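Putative hydantoin racemase (Klebsiella pneumoniae subsp. pneumoniae, PDB 3QVK) probably catalyses the racemisation of 5-monosubstituted hydantoins, interconverting the D and L forms of compounds such as 5-benzylhydantoin and 5-isobutylhydantoin. Local coordinates at residues I114-P119 with L141-L146; S44-F49 with L146-L151; Q5-N10 with E60-G65. One frame throughout, in Å; residues are numbered along the deposited sequence.

Overall arrangement
From the N terminus, the first strand and the loop after it (5-10) meet helix 48-68 at 60-65, and interaction 3 closes a loop within the first parallel sheet domain. Inside that loop lies 44-49, which pairs far along the chain with 146-151, so interaction 2 crosses interaction 3 and bridges the two sheet domains. Interaction 1, between 114-119 and 141-146, is nested in the long loop that interaction 2 closes and joins neighbouring strands of the second sheet. Interactions 1 and 2 share Leu146 and touch, whereas the centres of interactions 1 and 3 lie about 26 Å apart. Each has a segment that reaches the same bound ligand.

Interaction 1. Residues I114-P119 with L141-L146; sequences IVTTLP and LHAIDL. With 2AL (1-(2,5-dioxo-2,5-dihydro-1H-imidazol-4-yl)urea), chain C.
Thr116 and His142 lie at the heart of a parallel strand pair, in which 114-116 runs beside 141-143 at about 20°. Thr116 N donates to His142 O (2.8 Å), and His142 N reaches back to Ile114 O (2.7 Å). Ile144 N continues the pattern to Thr116 O (3.0 Å). This is the tight part. On one face Ile114 and Leu141 lie side by side, pointing the same way, with CD1 of Ile114 on CD2 of Leu141 (4.1 Å). On the other face the Val115 and Ile144 side chains cross at about a right angle, CG1 meeting CG2 at 4.0 Å. Beyond the strands the grip loosens: Asp145 N makes a weak bond to Thr117 O, and Leu118 lays CG and CD2 against the carbonyl oxygen of Leu146. At the solvent side, the Pro119 ring meets the Asp145 carboxylate crosswise, CD to OD2 at 3.6 Å, while Ala143 CB tucks against Pro119 N.

The turn also serves the ligand site. Thr117 holds OG1 between its backbone N and carbonyl carbon (chi1 57°), where the ligand's N1 donates a weak bond to it at 3.2 Å; Thr116 OG1 is hydrogen-bonded to Gly181 O. The pair forms the two strands of a beta-alpha-beta unit whose connecting helix, 122-132, covers Leu141. His142 faces the other way, bonding Asp173 through NE2 and packing on Arg165 of helix 157-172, while strand 177-181 borders strand 112-116.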
# COMPACT_ATOMS: atom_id res chain seq x y z
N ILE A 114 9.28 -16.82 -7.16
CA ILE A 114 8.73 -18.06 -6.63
C ILE A 114 8.44 -19.06 -7.76
O ILE A 114 7.83 -18.70 -8.77
CB ILE A 114 7.44 -17.82 -5.79
CG1 ILE A 114 7.77 -16.96 -4.56
CG2 ILE A 114 6.80 -19.15 -5.36
CD1 ILE A 114 6.55 -16.40 -3.83
N VAL A 115 8.90 -20.29 -7.58
CA VAL A 115 8.59 -21.39 -8.49
C VAL A 115 7.82 -22.46 -7.71
O VAL A 115 8.38 -23.13 -6.84
CB VAL A 115 9.86 -21.99 -9.15
CG1 VAL A 115 9.49 -23.14 -10.09
CG2 VAL A 115 10.62 -20.91 -9.92
N THR A 116 6.54 -22.61 -8.03
CA THR A 116 5.66 -23.55 -7.33
C THR A 116 5.04 -24.59 -8.28
O THR A 116 5.43 -24.69 -9.45
CB THR A 116 4.59 -22.81 -6.48
OG1 THR A 116 3.91 -23.74 -5.63
CG2 THR A 116 3.58 -22.07 -7.36
N THR A 117 4.08 -25.36 -7.77
CA THR A 117 3.53 -26.52 -8.48
C THR A 117 2.39 -26.19 -9.45
O THR A 117 2.60 -26.11 -10.66
CB THR A 117 3.07 -27.62 -7.49
OG1 THR A 117 2.10 -27.07 -6.59
CG2 THR A 117 4.25 -28.15 -6.69
N LEU A 118 1.19 -25.99 -8.91
CA LEU A 118 -0.01 -25.75 -9.72
C LEU A 118 -0.37 -24.27 -9.82
O LEU A 118 -0.14 -23.51 -8.87
CB LEU A 118 -1.20 -26.53 -9.16
CG LEU A 118 -1.32 -28.03 -9.46
CD1 LEU A 118 -2.50 -28.61 -8.70
CD2 LEU A 118 -1.47 -28.31 -10.96
N PRO A 119 -0.94 -23.84 -10.97
CA PRO A 119 -1.42 -22.47 -11.15
C PRO A 119 -2.41 -22.00 -10.09
O PRO A 119 -2.38 -20.84 -9.69
CB PRO A 119 -2.10 -22.53 -12.52
CG PRO A 119 -1.36 -23.57 -13.26
CD PRO A 119 -1.00 -24.61 -12.23
N LEU A 141 5.88 -14.68 -9.73
CA LEU A 141 5.46 -15.99 -9.27
C LEU A 141 5.22 -16.90 -10.46
O LEU A 141 4.60 -16.49 -11.45
CB LEU A 141 4.18 -15.89 -8.43
CG LEU A 141 4.23 -15.17 -7.07
CD1 LEU A 141 3.96 -13.68 -7.24
CD2 LEU A 141 3.21 -15.79 -6.13
N HIS A 142 5.72 -18.13 -10.38
CA HIS A 142 5.63 -19.09 -11.48
C HIS A 142 5.16 -20.46 -11.01
O HIS A 142 5.48 -20.89 -9.90
CB HIS A 142 6.98 -19.23 -12.18
CG HIS A 142 7.58 -17.94 -12.64
ND1 HIS A 142 6.98 -17.15 -13.60
CD2 HIS A 142 8.72 -17.31 -12.28
CE1 HIS A 142 7.73 -16.08 -13.80
NE2 HIS A 142 8.79 -16.15 -13.02
N ALA A 143 4.40 -21.13 -11.87
CA ALA A 143 3.94 -22.50 -11.61
C ALA A 143 4.36 -23.42 -12.76
O ALA A 143 4.31 -23.02 -13.92
CB ALA A 143 2.43 -22.52 -11.43
N ILE A 144 4.76 -24.64 -12.41
CA ILE A 144 5.24 -25.61 -13.41
C ILE A 144 4.11 -26.42 -14.06
O ILE A 144 4.36 -27.22 -14.97
CB ILE A 144 6.33 -26.56 -12.83
CG1 ILE A 144 5.80 -27.32 -11.60
CG2 ILE A 144 7.61 -25.78 -12.51
CD1 ILE A 144 6.62 -28.55 -11.22
N ASP A 145 2.88 -26.20 -13.60
CA ASP A 145 1.67 -26.85 -14.11
C ASP A 145 1.69 -28.39 -14.00
O ASP A 145 1.30 -29.10 -14.92
CB ASP A 145 1.33 -26.39 -15.54
CG ASP A 145 -0.14 -26.62 -15.90
OD1 ASP A 145 -0.48 -26.47 -17.10
OD2 ASP A 145 -0.95 -26.95 -15.01
N LEU A 146 2.17 -28.87 -12.85
CA LEU A 146 2.10 -30.29 -12.51
C LEU A 146 1.57 -30.43 -11.08
O LEU A 146 1.82 -29.55 -10.25
CB LEU A 146 3.47 -30.96 -12.64
CG LEU A 146 4.05 -31.23 -14.03
CD1 LEU A 146 5.41 -31.89 -13.90
CD2 LEU A 146 3.12 -32.10 -14.88
C4 2AL C . 2.01 -27.66 -1.09
C5 2AL C . 3.09 -28.15 -0.38
O5 2AL C . 4.14 -27.55 -0.14
N7 2AL C . 2.81 -29.39 0.00
C8 2AL C . 1.58 -29.65 -0.47
O8 2AL C . 0.99 -30.71 -0.30
N9 2AL C . 1.08 -28.61 -1.14
N3 2AL C . 1.90 -26.45 -1.65
C2 2AL C . 2.35 -26.17 -2.87
N1 2AL C . 2.96 -27.13 -3.55
O2 2AL C . 2.22 -25.04 -3.35

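Interaction 2. Residues S44-F49 with L146-L151; sequences SIEGHF and LPVLAL. With 2AL (1-(2,5-dioxo-2,5-dihydro-1H-imidazol-4-yl)urea), chain C.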
# COMPACT_ATOMS: atom_id res chain seq x y z
N SER A 44 -2.35 -34.43 -0.69
CA SER A 44 -1.63 -33.26 -1.18
C SER A 44 -2.50 -32.01 -1.07
O SER A 44 -3.73 -32.11 -1.11
CB SER A 44 -1.15 -33.46 -2.62
OG SER A 44 -2.24 -33.53 -3.53
N ILE A 45 -1.86 -30.86 -0.94
CA ILE A 45 -2.57 -29.60 -0.76
C ILE A 45 -2.51 -28.77 -2.04
O ILE A 45 -1.45 -28.26 -2.42
CB ILE A 45 -2.04 -28.81 0.46
CG1 ILE A 45 -2.09 -29.68 1.72
CG2 ILE A 45 -2.85 -27.53 0.66
CD1 ILE A 45 -1.06 -29.31 2.77
N GLU A 46 -3.66 -28.64 -2.70
CA GLU A 46 -3.75 -27.99 -4.01
C GLU A 46 -4.96 -27.06 -4.08
O GLU A 46 -5.78 -27.17 -5.00
CB GLU A 46 -3.83 -29.05 -5.12
CG GLU A 46 -2.64 -29.99 -5.18
CD GLU A 46 -2.82 -31.13 -6.17
OE1 GLU A 46 -3.94 -31.69 -6.25
OE2 GLU A 46 -1.84 -31.47 -6.86
N GLY A 47 -5.08 -26.16 -3.11
CA GLY A 47 -6.20 -25.23 -3.06
C GLY A 47 -6.67 -24.93 -1.65
O GLY A 47 -6.11 -25.44 -0.68
N HIS A 48 -7.71 -24.11 -1.55
CA HIS A 48 -8.20 -23.59 -0.27
C HIS A 48 -8.91 -24.65 0.57
O HIS A 48 -8.79 -24.66 1.80
CB HIS A 48 -9.11 -22.39 -0.51
CG HIS A 48 -8.49 -21.32 -1.35
ND1 HIS A 48 -8.63 -21.28 -2.72
CD2 HIS A 48 -7.72 -20.25 -1.02
CE1 HIS A 48 -7.98 -20.23 -3.20
NE2 HIS A 48 -7.42 -19.59 -2.18
N PHE A 49 -9.65 -25.54 -0.10
CA PHE A 49 -10.35 -26.65 0.54
C PHE A 49 -9.35 -27.60 1.21
O PHE A 49 -9.53 -28.00 2.36
CB PHE A 49 -11.22 -27.39 -0.49
CG PHE A 49 -11.90 -28.62 0.04
CD1 PHE A 49 -13.08 -28.53 0.77
CD2 PHE A 49 -11.38 -29.89 -0.23
CE1 PHE A 49 -13.72 -29.67 1.25
CE2 PHE A 49 -12.02 -31.04 0.24
CZ PHE A 49 -13.19 -30.93 0.98
N LEU A 146 2.17 -28.87 -12.85
CA LEU A 146 2.10 -30.29 -12.51
C LEU A 146 1.57 -30.43 -11.08
O LEU A 146 1.82 -29.55 -10.25
CB LEU A 146 3.47 -30.96 -12.64
CG LEU A 146 4.05 -31.23 -14.03
CD1 LEU A 146 5.41 -31.89 -13.90
CD2 LEU A 146 3.12 -32.10 -14.88
N PRO A 147 0.84 -31.52 -10.79
CA PRO A 147 0.35 -31.76 -9.43
C PRO A 147 1.50 -31.85 -8.42
O PRO A 147 2.62 -32.19 -8.78
CB PRO A 147 -0.37 -33.11 -9.54
CG PRO A 147 0.14 -33.73 -10.80
CD PRO A 147 0.42 -32.59 -11.72
N VAL A 148 1.20 -31.53 -7.16
CA VAL A 148 2.20 -31.51 -6.09
C VAL A 148 2.99 -32.82 -5.99
O VAL A 148 4.22 -32.80 -5.87
CB VAL A 148 1.55 -31.16 -4.72
CG1 VAL A 148 2.54 -31.33 -3.57
CG2 VAL A 148 1.01 -29.73 -4.74
N LEU A 149 2.29 -33.95 -6.08
CA LEU A 149 2.90 -35.27 -5.90
C LEU A 149 3.73 -35.75 -7.10
O LEU A 149 4.34 -36.82 -7.04
CB LEU A 149 1.84 -36.30 -5.51
CG LEU A 149 1.08 -36.06 -4.20
CD1 LEU A 149 -0.05 -37.06 -4.03
CD2 LEU A 149 2.01 -36.09 -2.99
N ALA A 150 3.76 -34.96 -8.17
CA ALA A 150 4.61 -35.26 -9.33
C ALA A 150 6.10 -35.24 -8.95
O ALA A 150 6.92 -35.89 -9.59
CB ALA A 150 4.33 -34.28 -10.47
N LEU A 151 6.42 -34.48 -7.90
CA LEU A 151 7.78 -34.42 -7.36
C LEU A 151 8.21 -35.73 -6.71
O LEU A 151 9.40 -35.96 -6.49
CB LEU A 151 7.89 -33.27 -6.35
CG LEU A 151 7.79 -31.84 -6.88
CD1 LEU A 151 7.29 -30.90 -5.79
CD2 LEU A 151 9.12 -31.36 -7.45
C4 2AL C . 2.01 -27.66 -1.09
C5 2AL C . 3.09 -28.15 -0.38
O5 2AL C . 4.14 -27.55 -0.14
N7 2AL C . 2.81 -29.39 0.00
C8 2AL C . 1.58 -29.65 -0.47
O8 2AL C . 0.99 -30.71 -0.30
N9 2AL C . 1.08 -28.61 -1.14
N3 2AL C . 1.90 -26.45 -1.65
C2 2AL C . 2.35 -26.17 -2.87
N1 2AL C . 2.96 -27.13 -3.55
O2 2AL C . 2.22 -25.04 -3.35
O HOH W 1 -0.88 -33.79 -6.02
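The ligand pocket lies between the two sheet domains, and the two loops meet at its edge: Ile45 and Val148 line it, while Glu46, Pro147, Ser44 and Leu149 join the loops behind them. Val148 N donates to Glu46 OE2 (3.1 Å), which accepts on its anti lone pair, the one turned away from OE1. With CG beside the backbone N (chi1 -60°) and the chain extended beyond it, Glu46 slides past Val148 in the opposite direction, CG against CG2 at 3.7 Å. OE2 also receives a hydrogen bond from a water (2.6 Å) that bonds Ser44 OG and accepts from Leu149 N, so a single solvent molecule stitches both loops together. Ser44 CB rests on Leu149 CG at 3.8 Å. OE1 of Glu46 forms a salt bridge with Lys233 of the second subunit, so the two carboxylate oxygens have separate partners.

Beside this polar seam the ligand is held directly. Ile45 N donates to its O8 (2.9 Å), and Val148 packs CG2 on its N1 at 3.5 Å; Asn10, Phe78 and Gly183 supply further bonds. Loops from both halves closing on a ligand in this way are typical of the two-domain Asp/Glu racemase fold, whose active site lies in the interdomain cleft.

Interaction 3. Residues Q5-N10 with E60-G65; sequences QVINPN and EQIRAG. With 2AL (1-(2,5-dioxo-2,5-dihydro-1H-imidazol-4-yl)urea), chain C.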
# COMPACT_ATOMS: atom_id res chain seq x y z
N GLN A 5 9.66 -30.58 16.03
CA GLN A 5 8.62 -31.33 15.33
C GLN A 5 8.36 -30.70 13.96
O GLN A 5 7.83 -29.59 13.87
CB GLN A 5 7.34 -31.38 16.15
CG GLN A 5 6.25 -32.28 15.57
CD GLN A 5 4.90 -32.09 16.22
OE1 GLN A 5 4.48 -30.97 16.51
NE2 GLN A 5 4.19 -33.19 16.46
N VAL A 6 8.73 -31.41 12.90
CA VAL A 6 8.48 -30.95 11.54
C VAL A 6 7.22 -31.64 11.01
O VAL A 6 7.21 -32.85 10.77
CB VAL A 6 9.69 -31.20 10.61
CG1 VAL A 6 9.42 -30.62 9.22
CG2 VAL A 6 10.96 -30.58 11.19
N ILE A 7 6.16 -30.85 10.86
CA ILE A 7 4.86 -31.37 10.47
C ILE A 7 4.61 -31.19 8.98
O ILE A 7 4.51 -30.06 8.49
CB ILE A 7 3.70 -30.70 11.26
CG1 ILE A 7 3.96 -30.78 12.77
CG2 ILE A 7 2.35 -31.33 10.90
CD1 ILE A 7 3.14 -29.80 13.58
N ASN A 8 4.51 -32.31 8.27
CA ASN A 8 3.97 -32.30 6.92
C ASN A 8 2.45 -32.24 7.04
O ASN A 8 1.84 -33.18 7.57
CB ASN A 8 4.42 -33.56 6.15
CG ASN A 8 3.86 -33.62 4.73
OD1 ASN A 8 3.41 -32.61 4.18
ND2 ASN A 8 3.88 -34.81 4.14
N PRO A 9 1.83 -31.14 6.58
CA PRO A 9 0.38 -30.93 6.73
C PRO A 9 -0.47 -31.88 5.88
O PRO A 9 -1.65 -32.06 6.17
CB PRO A 9 0.18 -29.48 6.27
CG PRO A 9 1.54 -28.86 6.38
CD PRO A 9 2.47 -29.95 5.99
N ASN A 10 0.12 -32.45 4.83
CA ASN A 10 -0.56 -33.48 4.05
C ASN A 10 -0.24 -34.89 4.56
O ASN A 10 0.71 -35.07 5.33
CB ASN A 10 -0.29 -33.33 2.54
CG ASN A 10 1.14 -33.68 2.15
OD1 ASN A 10 1.62 -34.78 2.41
ND2 ASN A 10 1.81 -32.74 1.49
N GLU A 60 -3.63 -31.12 15.20
CA GLU A 60 -3.56 -32.47 15.77
C GLU A 60 -2.12 -32.84 16.13
O GLU A 60 -1.87 -33.37 17.22
CB GLU A 60 -4.15 -33.48 14.77
CG GLU A 60 -3.97 -34.95 15.14
CD GLU A 60 -4.08 -35.87 13.93
OE1 GLU A 60 -3.05 -36.46 13.53
OE2 GLU A 60 -5.19 -35.98 13.36
N GLN A 61 -1.19 -32.55 15.23
CA GLN A 61 0.23 -32.83 15.46
C GLN A 61 0.89 -31.84 16.43
O GLN A 61 1.79 -32.22 17.18
CB GLN A 61 1.00 -32.91 14.14
CG GLN A 61 0.67 -34.14 13.29
CD GLN A 61 0.86 -35.45 14.03
OE1 GLN A 61 1.91 -35.71 14.61
NE2 GLN A 61 -0.17 -36.29 14.01
N ILE A 62 0.45 -30.59 16.40
CA ILE A 62 0.90 -29.56 17.35
C ILE A 62 0.60 -30.01 18.78
O ILE A 62 1.46 -29.92 19.66
CB ILE A 62 0.23 -28.18 17.07
CG1 ILE A 62 0.74 -27.57 15.75
CG2 ILE A 62 0.44 -27.21 18.25
CD1 ILE A 62 2.17 -27.05 15.78
N ARG A 63 -0.63 -30.48 19.00
CA ARG A 63 -1.06 -31.03 20.29
C ARG A 63 -0.14 -32.17 20.74
O ARG A 63 0.30 -32.19 21.89
CB ARG A 63 -2.50 -31.53 20.19
CG ARG A 63 -3.04 -32.11 21.49
CD ARG A 63 -3.71 -33.44 21.24
NE ARG A 63 -2.74 -34.52 21.05
CZ ARG A 63 -2.99 -35.66 20.41
NH1 ARG A 63 -4.18 -35.89 19.87
NH2 ARG A 63 -2.03 -36.57 20.30
N ALA A 64 0.14 -33.10 19.82
CA ALA A 64 1.03 -34.22 20.09
C ALA A 64 2.45 -33.75 20.44
O ALA A 64 3.07 -34.27 21.36
CB ALA A 64 1.07 -35.17 18.90
N GLY A 65 2.93 -32.75 19.70
CA GLY A 65 4.25 -32.16 19.95
C GLY A 65 4.36 -31.48 21.30
O GLY A 65 5.37 -31.64 22.00
C4 2AL C . 2.01 -27.66 -1.09
C5 2AL C . 3.09 -28.15 -0.38
O5 2AL C . 4.14 -27.55 -0.14
N7 2AL C . 2.81 -29.39 0.00
C8 2AL C . 1.58 -29.65 -0.47
O8 2AL C . 0.99 -30.71 -0.30
N9 2AL C . 1.08 -28.61 -1.14
N3 2AL C . 1.90 -26.45 -1.65
C2 2AL C . 2.35 -26.17 -2.87
N1 2AL C . 2.96 -27.13 -3.55
O2 2AL C . 2.22 -25.04 -3.35
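With CG opposite the backbone N (chi1 -173°) and the rest of the chain extended, Gln5 reaches straight from its strand to the helix, while Ile7 keeps CG1 beside its own N (chi1 -53°) and turns CD1 to the same helix. The setting is a beta-alpha-beta crossover: helix 48-68, which links strands 31-36 and 72-75, passes over the intervening strand 2-7, almost antiparallel to it at 171°.

The polar contact is a single bond from the buried Gln5. Its NE2 donates to Gln61 O (2.7 Å), which lies nearly in the amide plane of Gln5 but is approached from above the carbonyl plane of Gln61. That oxygen already accepts the helical bond from Gly65 N, so its two donors come to opposite faces of the carbonyl. The other end of the amide, Gln5 OE1, accepts from His73 ND1, which fixes which way the group is turned. Gly65 CA lies 3.6 Å from Gln5 OE1, and the helix can sit this near because Gly65 has no side chain.

Two residues further along the strand, Ile7 packs on the same part of the helix. Ile7 CD1 meets Ile62 CD1 at 3.7 Å, the two side chains at about a right angle, and Ile7 CG2 touches Gln61 CB. Past the strand end, Asn8 ND2 bonds Asn10 OD1, and Asn10 ND2 donates to O8 of the ligand at 2.8 Å.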